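Local coordinates for protein glucoamylase (Thermoanaerobacterium thermosaccharolyticum, PDB 1LF6) that probably hydrolyses terminal alpha-1,4-linked glucose residues one after another from the non-reducing ends of starch-like chains, releasing beta-D-glucose, at residues 70-75 with 246-251; 95-100 with 107-112; 316-321 with 651-656; 443-448 with 487-492; 542-547 with 676-681. All blocks are in the same frame, centred on the assembly; numbering follows the deposited sequence.

Contact 1: residues 70-75 with 246-251; sequences ADVKEI and IVLSFG
V72 and I75 converge on one methyl of L248: CD2 of L248 lies 3.8 Å from CD1 of I75 and 3.9 Å from CG2 of V72. L248 reaches across because its CG stands anti to the backbone N (chi1 175°), and the side chains of V72 and L248 run antiparallel past one another. In I75, CG1 lies anti to the carbonyl carbon (chi1 -59°) and CD1, at its extended end, makes the contact. At the other end, CB of D71 sits at the edge of the F250 ring, 4.0 Å from CE1, with carboxylate and ring planes 44° apart; CG2 of V72 meets the same ring's edge more loosely. The carboxylate's OD2 is bonded to the backbone N of K160. No hydrogen bond crosses, and the strand axes of 70-72 and 246-251 stay 10.5 Å apart, as expected for packing between two sheets of a beta-sandwich. Y64 stacks on the F250 ring, V62 and I59 of strand 58-63 touch V72 and I75, and helix 254-266 covers V247 and S249 of strand 243-251.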
# COMPACT_ATOMS: atom_id res chain seq x y z
N ALA A 70 6.22 6.21 -9.94
CA ALA A 70 7.36 6.39 -9.06
C ALA A 70 8.47 6.99 -9.91
O ALA A 70 8.67 6.58 -11.05
CB ALA A 70 7.79 5.05 -8.48
N ASP A 71 9.18 7.96 -9.35
CA ASP A 71 10.24 8.63 -10.08
C ASP A 71 11.56 8.59 -9.33
O ASP A 71 12.61 8.91 -9.88
CB ASP A 71 9.87 10.10 -10.30
CG ASP A 71 8.59 10.26 -11.09
OD1 ASP A 71 7.64 10.87 -10.56
OD2 ASP A 71 8.54 9.77 -12.24
N VAL A 72 11.49 8.18 -8.07
CA VAL A 72 12.67 8.13 -7.22
C VAL A 72 12.80 6.79 -6.51
O VAL A 72 11.81 6.20 -6.09
CB VAL A 72 12.61 9.25 -6.16
CG1 VAL A 72 13.84 9.21 -5.28
CG2 VAL A 72 12.47 10.60 -6.85
N LYS A 73 14.03 6.31 -6.37
CA LYS A 73 14.26 5.04 -5.69
C LYS A 73 14.65 5.35 -4.25
O LYS A 73 14.13 4.74 -3.31
CB LYS A 73 15.37 4.26 -6.39
CG LYS A 73 15.59 2.85 -5.87
CD LYS A 73 16.68 2.79 -4.81
CE LYS A 73 17.00 1.35 -4.43
NZ LYS A 73 18.16 1.26 -3.49
N GLU A 74 15.55 6.32 -4.08
CA GLU A 74 16.02 6.72 -2.76
C GLU A 74 16.71 8.08 -2.74
O GLU A 74 17.12 8.61 -3.77
CB GLU A 74 17.02 5.71 -2.20
CG GLU A 74 16.47 4.39 -1.75
CD GLU A 74 17.50 3.62 -0.96
OE1 GLU A 74 18.63 3.46 -1.47
OE2 GLU A 74 17.18 3.19 0.18
N ILE A 75 16.83 8.61 -1.53
CA ILE A 75 17.51 9.88 -1.26
C ILE A 75 18.08 9.64 0.13
O ILE A 75 17.35 9.70 1.12
CB ILE A 75 16.55 11.08 -1.21
CG1 ILE A 75 15.81 11.22 -2.54
CG2 ILE A 75 17.34 12.36 -0.94
CD1 ILE A 75 14.77 12.34 -2.55
N ILE A 246 16.74 20.36 2.15
CA ILE A 246 16.87 19.76 0.83
C ILE A 246 15.49 19.76 0.18
O ILE A 246 14.51 19.32 0.79
CB ILE A 246 17.42 18.31 0.92
CG1 ILE A 246 18.84 18.33 1.47
CG2 ILE A 246 17.41 17.65 -0.47
CD1 ILE A 246 19.83 19.14 0.64
N VAL A 247 15.41 20.25 -1.05
CA VAL A 247 14.14 20.30 -1.76
C VAL A 247 14.20 19.60 -3.11
O VAL A 247 15.12 19.82 -3.90
CB VAL A 247 13.69 21.77 -1.99
CG1 VAL A 247 12.36 21.79 -2.75
CG2 VAL A 247 13.55 22.48 -0.65
N LEU A 248 13.21 18.74 -3.36
CA LEU A 248 13.11 18.01 -4.62
C LEU A 248 11.79 18.39 -5.27
O LEU A 248 10.72 18.12 -4.73
CB LEU A 248 13.15 16.50 -4.38
CG LEU A 248 12.94 15.62 -5.62
CD1 LEU A 248 14.10 15.79 -6.59
CD2 LEU A 248 12.82 14.16 -5.19
N SER A 249 11.88 19.04 -6.43
CA SER A 249 10.69 19.47 -7.14
C SER A 249 10.51 18.71 -8.45
O SER A 249 11.45 18.13 -8.99
CB SER A 249 10.76 20.98 -7.39
OG SER A 249 10.85 21.67 -6.16
N PHE A 250 9.28 18.74 -8.96
CA PHE A 250 8.93 18.05 -10.20
C PHE A 250 8.26 19.00 -11.19
O PHE A 250 7.66 20.00 -10.79
CB PHE A 250 7.98 16.89 -9.89
CG PHE A 250 8.57 15.86 -8.96
CD1 PHE A 250 9.11 14.68 -9.46
CD2 PHE A 250 8.60 16.08 -7.59
CE1 PHE A 250 9.66 13.73 -8.61
CE2 PHE A 250 9.15 15.14 -6.73
CZ PHE A 250 9.69 13.96 -7.24
N GLY A 251 8.37 18.66 -12.47
CA GLY A 251 7.77 19.47 -13.51
C GLY A 251 7.79 18.74 -14.84
O GLY A 251 8.42 17.69 -14.96

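Contact 2: residues 95-100 with 107-112; sequences SKVEKF and YKLVNT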
# COMPACT_ATOMS: atom_id res chain seq x y z
N SER A 95 17.50 3.68 12.88
CA SER A 95 16.52 4.73 12.62
C SER A 95 15.32 4.64 13.54
O SER A 95 14.81 3.56 13.82
CB SER A 95 16.06 4.65 11.16
OG SER A 95 15.24 5.76 10.83
N LYS A 96 14.87 5.80 14.01
CA LYS A 96 13.71 5.91 14.88
C LYS A 96 12.75 6.86 14.16
O LYS A 96 13.15 7.95 13.75
CB LYS A 96 14.09 6.52 16.23
CG LYS A 96 15.15 5.74 17.00
CD LYS A 96 14.66 4.36 17.36
CE LYS A 96 15.76 3.53 17.99
NZ LYS A 96 15.28 2.16 18.35
N VAL A 97 11.50 6.44 14.01
CA VAL A 97 10.53 7.28 13.33
C VAL A 97 9.38 7.70 14.23
O VAL A 97 8.98 6.96 15.13
CB VAL A 97 9.93 6.57 12.09
CG1 VAL A 97 9.07 5.39 12.53
CG2 VAL A 97 9.11 7.55 11.25
N GLU A 98 8.86 8.90 14.00
CA GLU A 98 7.73 9.42 14.75
C GLU A 98 7.10 10.50 13.88
O GLU A 98 7.80 11.16 13.12
CB GLU A 98 8.18 10.03 16.09
CG GLU A 98 8.93 11.35 15.97
CD GLU A 98 9.08 12.07 17.31
OE1 GLU A 98 9.66 13.18 17.32
OE2 GLU A 98 8.62 11.54 18.34
N LYS A 99 5.78 10.65 13.96
CA LYS A 99 5.10 11.67 13.15
C LYS A 99 5.11 13.01 13.88
O LYS A 99 5.28 13.05 15.10
CB LYS A 99 3.66 11.25 12.85
CG LYS A 99 3.52 9.88 12.18
CD LYS A 99 2.22 9.73 11.41
CE LYS A 99 0.98 9.91 12.29
NZ LYS A 99 0.93 8.91 13.40
N PHE A 100 4.93 14.10 13.13
CA PHE A 100 4.91 15.44 13.72
C PHE A 100 3.82 15.45 14.80
O PHE A 100 4.04 15.93 15.91
CB PHE A 100 4.59 16.48 12.64
CG PHE A 100 5.68 16.64 11.60
CD1 PHE A 100 5.41 17.26 10.39
CD2 PHE A 100 6.98 16.18 11.85
CE1 PHE A 100 6.40 17.42 9.43
CE2 PHE A 100 7.98 16.33 10.89
CZ PHE A 100 7.69 16.95 9.68
N TYR A 107 6.78 13.39 9.00
CA TYR A 107 7.66 12.56 9.79
C TYR A 107 9.00 13.14 10.21
O TYR A 107 9.59 13.98 9.53
CB TYR A 107 7.94 11.25 9.05
CG TYR A 107 6.71 10.45 8.69
CD1 TYR A 107 6.30 9.37 9.47
CD2 TYR A 107 5.97 10.76 7.55
CE1 TYR A 107 5.19 8.62 9.12
CE2 TYR A 107 4.85 10.02 7.19
CZ TYR A 107 4.47 8.95 7.98
OH TYR A 107 3.36 8.22 7.63
N LYS A 108 9.47 12.65 11.35
CA LYS A 108 10.75 13.02 11.92
C LYS A 108 11.53 11.72 12.03
O LYS A 108 11.03 10.72 12.56
CB LYS A 108 10.58 13.63 13.31
CG LYS A 108 11.91 13.95 13.99
CD LYS A 108 11.68 14.49 15.40
CE LYS A 108 13.00 14.80 16.08
NZ LYS A 108 12.80 15.26 17.48
N LEU A 109 12.75 11.72 11.51
CA LEU A 109 13.60 10.54 11.57
C LEU A 109 14.89 10.86 12.31
O LEU A 109 15.50 11.91 12.09
CB LEU A 109 13.94 10.06 10.15
CG LEU A 109 12.83 9.42 9.32
CD1 LEU A 109 13.28 9.29 7.87
CD2 LEU A 109 12.48 8.06 9.89
N VAL A 110 15.28 9.98 13.20
CA VAL A 110 16.51 10.16 13.95
C VAL A 110 17.35 8.93 13.68
O VAL A 110 17.03 7.83 14.13
CB VAL A 110 16.26 10.27 15.47
CG1 VAL A 110 17.59 10.42 16.21
CG2 VAL A 110 15.38 11.47 15.75
N ASN A 111 18.42 9.10 12.90
CA ASN A 111 19.31 7.99 12.57
C ASN A 111 20.60 8.11 13.36
O ASN A 111 21.35 9.08 13.21
CB ASN A 111 19.61 7.99 11.07
CG ASN A 111 18.35 7.90 10.23
OD1 ASN A 111 17.33 7.39 10.68
ND2 ASN A 111 18.42 8.39 9.00
N THR A 112 20.84 7.12 14.22
CA THR A 112 22.02 7.11 15.06
C THR A 112 23.03 6.05 14.61
O THR A 112 22.75 4.85 14.65
CB THR A 112 21.66 6.83 16.53
OG1 THR A 112 20.75 7.83 16.99
CG2 THR A 112 22.90 6.85 17.41
O HOH W 1 12.26 10.27 14.88
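S95 and N111 form one end, and K99 and Y107 the other, of the antiparallel beta hairpin made by strands 93-99 and 107-113; the axes of segments 95-99 and 107-112 approach to 4.6 Å at 165°. Backbone bonds define the register: K96 with V110 and E98 with K108 are the hydrogen-bonded pairs, while S95-N111, V97-L109 and K99-Y107 are non-hydrogen-bonded. The bond from K108 N to E98 O is 2.9 Å long and nearly collinear with the C=O. CA-H...O contacts, such as L109 CA to K96 O, supplement these bonds.

Apolar contacts gather on the face of V97, L109 and Y107. V97 puts CG2 anti to its backbone N, between CD2 of L109 (3.7 Å) and CD1 of Y107 (3.8 Å), and the aliphatic part of K99 runs beside the Y107 ring, with CG 3.7 Å from CE1. The Y107 hydroxyl is bonded to the carbonyl of V40, and L54 of strand 51-55 touches both Y107 and L109. F100 lays a ring face over the backbone N of Y107.

Charged groups occupy the face of E98 and K108, whose side chains run alongside in the same direction; their salt bridge is long, 3.8 Å from OE1 to NZ. Among the polar bonds, S95 OG donates to N111 OD1 at 2.7 Å, and one water donates to both K96 O and K108 O, at 2.7 Å each.

Contact 3: residues 316-321 with 651-656; sequences AYIASL and PLNWAH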
# COMPACT_ATOMS: atom_id res chain seq x y z
N ALA A 316 -9.73 6.47 -7.33
CA ALA A 316 -8.78 5.39 -7.60
C ALA A 316 -7.86 5.15 -6.40
O ALA A 316 -6.82 5.79 -6.28
CB ALA A 316 -7.96 5.72 -8.83
N TYR A 317 -8.24 4.24 -5.51
CA TYR A 317 -7.42 3.93 -4.35
C TYR A 317 -6.60 2.69 -4.64
O TYR A 317 -7.14 1.66 -5.04
CB TYR A 317 -8.31 3.72 -3.12
CG TYR A 317 -8.87 5.01 -2.57
CD1 TYR A 317 -8.13 5.79 -1.69
CD2 TYR A 317 -10.11 5.49 -3.00
CE1 TYR A 317 -8.60 7.02 -1.25
CE2 TYR A 317 -10.60 6.73 -2.56
CZ TYR A 317 -9.83 7.48 -1.69
OH TYR A 317 -10.29 8.72 -1.27
N ILE A 318 -5.29 2.78 -4.43
CA ILE A 318 -4.41 1.65 -4.70
C ILE A 318 -4.29 0.68 -3.52
O ILE A 318 -4.72 0.98 -2.40
CB ILE A 318 -3.00 2.11 -5.11
CG1 ILE A 318 -2.36 2.95 -4.00
CG2 ILE A 318 -3.09 2.92 -6.41
CD1 ILE A 318 -0.90 3.27 -4.26
N ALA A 319 -3.72 -0.49 -3.79
CA ALA A 319 -3.57 -1.53 -2.78
C ALA A 319 -2.47 -1.25 -1.75
O ALA A 319 -2.62 -1.57 -0.58
CB ALA A 319 -3.32 -2.87 -3.46
N SER A 320 -1.36 -0.66 -2.21
CA SER A 320 -0.25 -0.34 -1.33
C SER A 320 0.76 0.56 -2.02
O SER A 320 1.10 0.34 -3.19
CB SER A 320 0.45 -1.62 -0.87
OG SER A 320 1.55 -1.30 -0.02
N LEU A 321 1.23 1.58 -1.32
CA LEU A 321 2.20 2.49 -1.90
C LEU A 321 3.61 1.94 -1.70
O LEU A 321 4.48 2.61 -1.15
CB LEU A 321 2.08 3.88 -1.28
CG LEU A 321 2.74 5.04 -2.05
CD1 LEU A 321 2.15 5.14 -3.46
CD2 LEU A 321 2.52 6.34 -1.29
N PRO A 651 2.44 0.07 3.39
CA PRO A 651 1.24 -0.33 4.13
C PRO A 651 0.23 -1.08 3.26
O PRO A 651 0.03 -0.72 2.10
CB PRO A 651 0.68 1.01 4.63
CG PRO A 651 1.13 1.99 3.58
CD PRO A 651 2.55 1.54 3.30
N LEU A 652 -0.38 -2.13 3.80
CA LEU A 652 -1.41 -2.86 3.05
C LEU A 652 -2.69 -2.13 3.41
O LEU A 652 -3.22 -2.28 4.51
CB LEU A 652 -1.50 -4.33 3.47
CG LEU A 652 -2.50 -5.17 2.66
CD1 LEU A 652 -2.03 -5.27 1.21
CD2 LEU A 652 -2.63 -6.57 3.24
N ASN A 653 -3.18 -1.32 2.47
CA ASN A 653 -4.37 -0.51 2.70
C ASN A 653 -5.59 -1.28 3.19
O ASN A 653 -6.32 -0.79 4.05
CB ASN A 653 -4.69 0.29 1.44
CG ASN A 653 -3.61 1.32 1.12
OD1 ASN A 653 -2.89 1.76 2.02
ND2 ASN A 653 -3.50 1.71 -0.14
N TRP A 654 -5.80 -2.47 2.66
CA TRP A 654 -6.92 -3.30 3.07
C TRP A 654 -6.80 -3.66 4.56
O TRP A 654 -7.81 -3.69 5.29
CB TRP A 654 -6.96 -4.55 2.19
CG TRP A 654 -8.07 -5.52 2.44
CD1 TRP A 654 -9.10 -5.39 3.33
CD2 TRP A 654 -8.24 -6.80 1.83
NE1 TRP A 654 -9.90 -6.51 3.31
CE2 TRP A 654 -9.39 -7.39 2.39
CE3 TRP A 654 -7.52 -7.50 0.85
CZ2 TRP A 654 -9.84 -8.66 2.01
CZ3 TRP A 654 -7.97 -8.76 0.47
CH2 TRP A 654 -9.11 -9.32 1.05
N ALA A 655 -5.58 -3.92 5.01
CA ALA A 655 -5.36 -4.27 6.41
C ALA A 655 -5.64 -3.08 7.34
O ALA A 655 -6.18 -3.24 8.43
CB ALA A 655 -3.93 -4.76 6.61
N HIS A 656 -5.27 -1.88 6.90
CA HIS A 656 -5.53 -0.69 7.69
C HIS A 656 -7.02 -0.43 7.74
O HIS A 656 -7.56 0.02 8.76
CB HIS A 656 -4.77 0.50 7.12
CG HIS A 656 -3.34 0.57 7.56
ND1 HIS A 656 -2.98 0.97 8.83
CD2 HIS A 656 -2.19 0.20 6.95
CE1 HIS A 656 -1.67 0.84 8.98
NE2 HIS A 656 -1.17 0.37 7.85
O HOH W 2 -4.94 -3.13 0.03
O HOH W 3 -0.45 2.87 0.95
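N653 meets the backbone carbonyls of I318 and A319 from CB to ND2. Its CB lies 3.4 Å from A319 O, and CG keeps close to the same oxygen. With CG anti to the carbonyl carbon (chi1 -65°), the amide is turned so that ND2 donates to I318 O at 2.7 Å; that oxygen lies 3° out of the amide plane, although the N-H approaches from above the I318 carbonyl plane. OD1 accepts from a water that itself accepts from L321 N, and has a weak bond with S308 OG. In the backbone, N653 N donates to A319 O at 3.1 Å, and a second water links this oxygen to W654 N. S320 OG donates to P651 O at 2.7 Å and is also bonded to S322 OG. L652 is the N-cap of helix 653-668. A leucine in place of N653 would probably leave I318 O without its amide donor and the bridging water without an acceptor. The side chain of A319 lies about 8 Å from that of E438, the probable proton donor. One loop carbonyl, A319 O, thus serves two first-turn N-H groups, N653 N directly and W654 N through water, satisfying a buried helix start close to the catalytic centre.

Contact 4: residues 443-448 with 487-492; sequences YSPATM and NLTYTE. With SO4 (sulfate ion), chain C.
Y443 OH donates to O4 of a sulfate ion at 2.8 Å, with O4 in the ring plane; S509 OG and K431 NZ also bind this ion, probably from the crystallisation liquor. Across the contact, L488 covers one face of the ring: its CD1 lies 4.2 Å from the centroid, 29° off the normal, an off-centre CH-pi contact. CE of M448 meets the same methyl at 4.0 Å. T489 turns CG2 anti to its carbonyl carbon, which brings it 3.5 Å from Y443 O and 3.8 Å from P445 CD; its OG1 is bonded to I485 O. Replacing Y443 by an alanine is likely to take the ring away from one side of L488 CD1 and cost the sulfate one of its partners, the phenol hydroxyl. S444 is the N-cap of helix 445-464, its OG accepting from T447 N at 176°; its side chain lies about 4 Å from that of E435, the probable catalytic base. The start of one helix packs on the end of the next in the chain, as suits the (alpha/alpha) barrel of family 15 glycoside hydrolases.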
# COMPACT_ATOMS: atom_id res chain seq x y z
N TYR A 443 -15.96 -23.28 -6.87
CA TYR A 443 -16.96 -22.81 -5.92
C TYR A 443 -16.26 -22.47 -4.61
O TYR A 443 -15.71 -23.34 -3.94
CB TYR A 443 -18.03 -23.89 -5.71
CG TYR A 443 -18.69 -24.26 -7.01
CD1 TYR A 443 -18.31 -25.40 -7.72
CD2 TYR A 443 -19.66 -23.43 -7.58
CE1 TYR A 443 -18.87 -25.71 -8.96
CE2 TYR A 443 -20.22 -23.72 -8.82
CZ TYR A 443 -19.82 -24.85 -9.51
OH TYR A 443 -20.36 -25.12 -10.75
N SER A 444 -16.28 -21.18 -4.28
CA SER A 444 -15.64 -20.65 -3.08
C SER A 444 -16.65 -20.08 -2.10
O SER A 444 -17.50 -19.28 -2.49
CB SER A 444 -14.67 -19.54 -3.48
OG SER A 444 -14.36 -18.71 -2.38
N PRO A 445 -16.59 -20.49 -0.83
CA PRO A 445 -17.57 -19.93 0.11
C PRO A 445 -17.49 -18.41 0.21
O PRO A 445 -18.51 -17.73 0.25
CB PRO A 445 -17.26 -20.65 1.43
CG PRO A 445 -15.88 -21.20 1.25
CD PRO A 445 -15.82 -21.58 -0.20
N ALA A 446 -16.27 -17.87 0.22
CA ALA A 446 -16.10 -16.42 0.30
C ALA A 446 -16.69 -15.74 -0.93
O ALA A 446 -17.44 -14.78 -0.81
CB ALA A 446 -14.62 -16.06 0.42
N THR A 447 -16.35 -16.25 -2.11
CA THR A 447 -16.87 -15.68 -3.36
C THR A 447 -18.40 -15.82 -3.45
O THR A 447 -19.09 -14.87 -3.80
CB THR A 447 -16.24 -16.35 -4.59
OG1 THR A 447 -14.82 -16.16 -4.56
CG2 THR A 447 -16.81 -15.76 -5.87
N MET A 448 -18.92 -17.00 -3.14
CA MET A 448 -20.36 -17.20 -3.18
C MET A 448 -21.08 -16.31 -2.17
O MET A 448 -22.21 -15.88 -2.41
CB MET A 448 -20.71 -18.66 -2.94
CG MET A 448 -20.32 -19.57 -4.10
SD MET A 448 -20.90 -21.24 -3.85
CE MET A 448 -22.62 -21.07 -4.30
N ASN A 487 -23.94 -27.39 -0.08
CA ASN A 487 -23.79 -28.55 -0.93
C ASN A 487 -22.61 -28.47 -1.89
O ASN A 487 -22.10 -29.49 -2.32
CB ASN A 487 -25.09 -28.82 -1.70
CG ASN A 487 -26.06 -29.68 -0.90
OD1 ASN A 487 -26.13 -29.59 0.33
ND2 ASN A 487 -26.83 -30.50 -1.59
N LEU A 488 -22.17 -27.26 -2.19
CA LEU A 488 -21.04 -27.11 -3.10
C LEU A 488 -19.67 -26.93 -2.44
O LEU A 488 -18.65 -27.28 -3.03
CB LEU A 488 -21.28 -25.92 -4.04
CG LEU A 488 -22.38 -26.09 -5.09
CD1 LEU A 488 -22.62 -24.77 -5.80
CD2 LEU A 488 -21.99 -27.17 -6.08
N THR A 489 -19.63 -26.44 -1.20
CA THR A 489 -18.34 -26.18 -0.57
C THR A 489 -18.07 -26.82 0.79
O THR A 489 -16.94 -26.80 1.27
CB THR A 489 -18.13 -24.65 -0.42
OG1 THR A 489 -19.05 -24.14 0.55
CG2 THR A 489 -18.37 -23.94 -1.74
N TYR A 490 -19.10 -27.39 1.40
CA TYR A 490 -18.94 -28.02 2.71
C TYR A 490 -18.68 -29.53 2.60
O TYR A 490 -19.58 -30.30 2.25
CB TYR A 490 -20.20 -27.75 3.55
CG TYR A 490 -20.10 -28.21 4.99
CD1 TYR A 490 -20.82 -29.32 5.44
CD2 TYR A 490 -19.31 -27.52 5.91
CE1 TYR A 490 -20.77 -29.72 6.77
CE2 TYR A 490 -19.24 -27.92 7.24
CZ TYR A 490 -19.98 -29.01 7.67
OH TYR A 490 -19.93 -29.39 8.99
N THR A 491 -17.46 -29.95 2.90
CA THR A 491 -17.15 -31.37 2.83
C THR A 491 -17.49 -32.06 4.15
O THR A 491 -17.48 -31.44 5.21
CB THR A 491 -15.65 -31.63 2.51
OG1 THR A 491 -15.46 -33.02 2.23
CG2 THR A 491 -14.77 -31.21 3.69
N GLU A 492 -17.80 -33.35 4.06
CA GLU A 492 -18.12 -34.15 5.22
C GLU A 492 -17.23 -35.39 5.11
O GLU A 492 -17.34 -36.33 5.90
CB GLU A 492 -19.60 -34.54 5.18
CG GLU A 492 -20.51 -33.32 5.18
CD GLU A 492 -21.91 -33.63 4.70
OE1 GLU A 492 -22.70 -34.19 5.49
OE2 GLU A 492 -22.21 -33.32 3.53
S SO4 C . -19.06 -28.28 -12.26
O1 SO4 C . -17.98 -27.35 -11.90
O2 SO4 C . -18.88 -28.72 -13.66
O3 SO4 C . -19.02 -29.46 -11.37
O4 SO4 C . -20.37 -27.61 -12.11

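Contact 5: residues 542-547 with 676-681; sequences LGVKSA and DIVYKR
The backbones of G543 and Y679 come within 3.9 Å at their CA atoms, close enough for Y679 CA to make a CA-H...O contact to G543 O (3.4 Å, 148° at the hydrogen). Among the side chains, V678 does most of the touching. Its CG1, anti to the backbone N (chi1 178°), is directed at the loop, where it lies only 3.0 Å from L542 O, a tight contact, and 3.6 Å from G543 O; it also reaches CG2 of V544 at 4.0 Å, where the two valines cross at an angle. Y679 brings its CB to 4.1 Å from G543 CA, which lies at the edge of the ring, near its plane. G543 ends helix 538-541 in a Schellman motif with phi 78°, a value that favours glycine. The tight approach points the same way: a CB built on G543 would stand 2.8 Å from Y679 CA, a clash. The contact places helix 676-682 beside helices 445-464 and 468-489 of the (alpha/alpha) barrel. Helix 445-464 meets both partners, with A449 touching L542 and A453 touching V678, while I485 of helix 468-489 meets V544. Salt bridges to D479 from R681 and to D486 from K545 tie both segments to helix 468-489.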
# COMPACT_ATOMS: atom_id res chain seq x y z
N LEU A 542 -20.64 -11.17 5.79
CA LEU A 542 -21.63 -10.61 4.87
C LEU A 542 -23.09 -10.89 5.24
O LEU A 542 -24.00 -10.44 4.54
CB LEU A 542 -21.36 -11.12 3.45
CG LEU A 542 -20.14 -10.47 2.77
CD1 LEU A 542 -19.63 -11.36 1.65
CD2 LEU A 542 -20.55 -9.10 2.25
N GLY A 543 -23.31 -11.62 6.34
CA GLY A 543 -24.67 -11.93 6.78
C GLY A 543 -25.35 -13.05 6.01
O GLY A 543 -26.58 -13.14 5.97
N VAL A 544 -24.54 -13.90 5.39
CA VAL A 544 -25.04 -15.02 4.60
C VAL A 544 -25.25 -16.25 5.47
O VAL A 544 -26.17 -17.03 5.24
CB VAL A 544 -24.07 -15.33 3.43
CG1 VAL A 544 -24.54 -16.55 2.65
CG2 VAL A 544 -24.00 -14.11 2.50
N LYS A 545 -24.39 -16.41 6.47
CA LYS A 545 -24.48 -17.53 7.42
C LYS A 545 -24.41 -16.97 8.84
O LYS A 545 -23.84 -15.90 9.05
CB LYS A 545 -23.33 -18.51 7.20
CG LYS A 545 -23.37 -19.25 5.86
CD LYS A 545 -24.53 -20.24 5.81
CE LYS A 545 -24.54 -21.02 4.49
NZ LYS A 545 -25.62 -22.04 4.43
N SER A 546 -25.00 -17.67 9.80
CA SER A 546 -25.00 -17.23 11.19
C SER A 546 -23.67 -17.55 11.84
O SER A 546 -23.09 -18.60 11.58
CB SER A 546 -26.11 -17.94 11.98
OG SER A 546 -27.36 -17.75 11.34
N ALA A 547 -23.18 -16.66 12.70
CA ALA A 547 -21.91 -16.87 13.38
C ALA A 547 -21.90 -18.15 14.21
O ALA A 547 -20.84 -18.73 14.44
CB ALA A 547 -21.59 -15.66 14.27
N ASP A 676 -27.24 -4.92 6.25
CA ASP A 676 -28.38 -5.40 7.03
C ASP A 676 -29.43 -6.24 6.32
O ASP A 676 -29.94 -7.20 6.90
CB ASP A 676 -29.07 -4.23 7.74
CG ASP A 676 -29.38 -3.09 6.81
OD1 ASP A 676 -30.33 -2.33 7.08
OD2 ASP A 676 -28.66 -2.95 5.80
N ILE A 677 -29.77 -5.91 5.08
CA ILE A 677 -30.79 -6.68 4.39
C ILE A 677 -30.35 -8.11 4.11
O ILE A 677 -31.17 -9.02 4.05
CB ILE A 677 -31.24 -6.01 3.08
CG1 ILE A 677 -30.47 -6.53 1.88
CG2 ILE A 677 -30.96 -4.56 3.16
CD1 ILE A 677 -30.89 -5.85 0.58
N VAL A 678 -29.05 -8.31 3.94
CA VAL A 678 -28.54 -9.65 3.70
C VAL A 678 -28.66 -10.43 5.00
O VAL A 678 -29.19 -11.54 5.04
CB VAL A 678 -27.06 -9.64 3.27
CG1 VAL A 678 -26.58 -11.07 3.06
CG2 VAL A 678 -26.89 -8.81 2.00
N TYR A 679 -28.15 -9.83 6.08
CA TYR A 679 -28.20 -10.45 7.39
C TYR A 679 -29.63 -10.79 7.79
O TYR A 679 -29.91 -11.90 8.25
CB TYR A 679 -27.58 -9.51 8.43
CG TYR A 679 -27.78 -9.96 9.86
CD1 TYR A 679 -26.96 -10.92 10.43
CD2 TYR A 679 -28.82 -9.44 10.63
CE1 TYR A 679 -27.17 -11.37 11.73
CE2 TYR A 679 -29.05 -9.88 11.93
CZ TYR A 679 -28.22 -10.85 12.47
OH TYR A 679 -28.45 -11.30 13.75
N LYS A 680 -30.54 -9.84 7.61
CA LYS A 680 -31.93 -10.05 7.99
C LYS A 680 -32.60 -11.19 7.23
O LYS A 680 -33.43 -11.90 7.78
CB LYS A 680 -32.73 -8.76 7.80
CG LYS A 680 -32.50 -7.75 8.93
CD LYS A 680 -33.19 -6.41 8.65
CE LYS A 680 -32.57 -5.71 7.45
NZ LYS A 680 -33.19 -4.39 7.17
N ARG A 681 -32.21 -11.39 5.98
CA ARG A 681 -32.80 -12.43 5.17
C ARG A 681 -32.24 -13.84 5.40
O ARG A 681 -32.97 -14.82 5.32
CB ARG A 681 -32.66 -12.09 3.69
CG ARG A 681 -33.54 -12.92 2.77
CD ARG A 681 -33.34 -12.56 1.31
NE ARG A 681 -34.25 -13.31 0.45
CZ ARG A 681 -35.57 -13.11 0.40
NH1 ARG A 681 -36.32 -13.85 -0.41
NH2 ARG A 681 -36.12 -12.16 1.14

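Overall arrangement
Contacts 1 and 2 lie in the N-terminal beta-sandwich, contacts 3, 4 and 5 in or against the (alpha/alpha) barrel. Strands 93-99, 107-113 and 243-251 share one sheet, so contacts 1 and 2, with centres 19 Å apart, both reach it; the hairpin falls within the sequence spanned by contact 1. Contact 3 is near the chain's centre, its own centre about 22 and 23 Å from those of contacts 1 and 2. Its segments bracket contact 4 in sequence and alternate with those of contact 5. Contacts 4 and 5 have centres about 17 Å apart; contact 4 joins helices 445-464 and 468-489, and contact 5 packs on both. Contacts 3 and 4 each lie close to one probable catalytic glutamate, E438 and E435 respectively, while contact 5 packs helix 676-682 against the loop after helix 538-541.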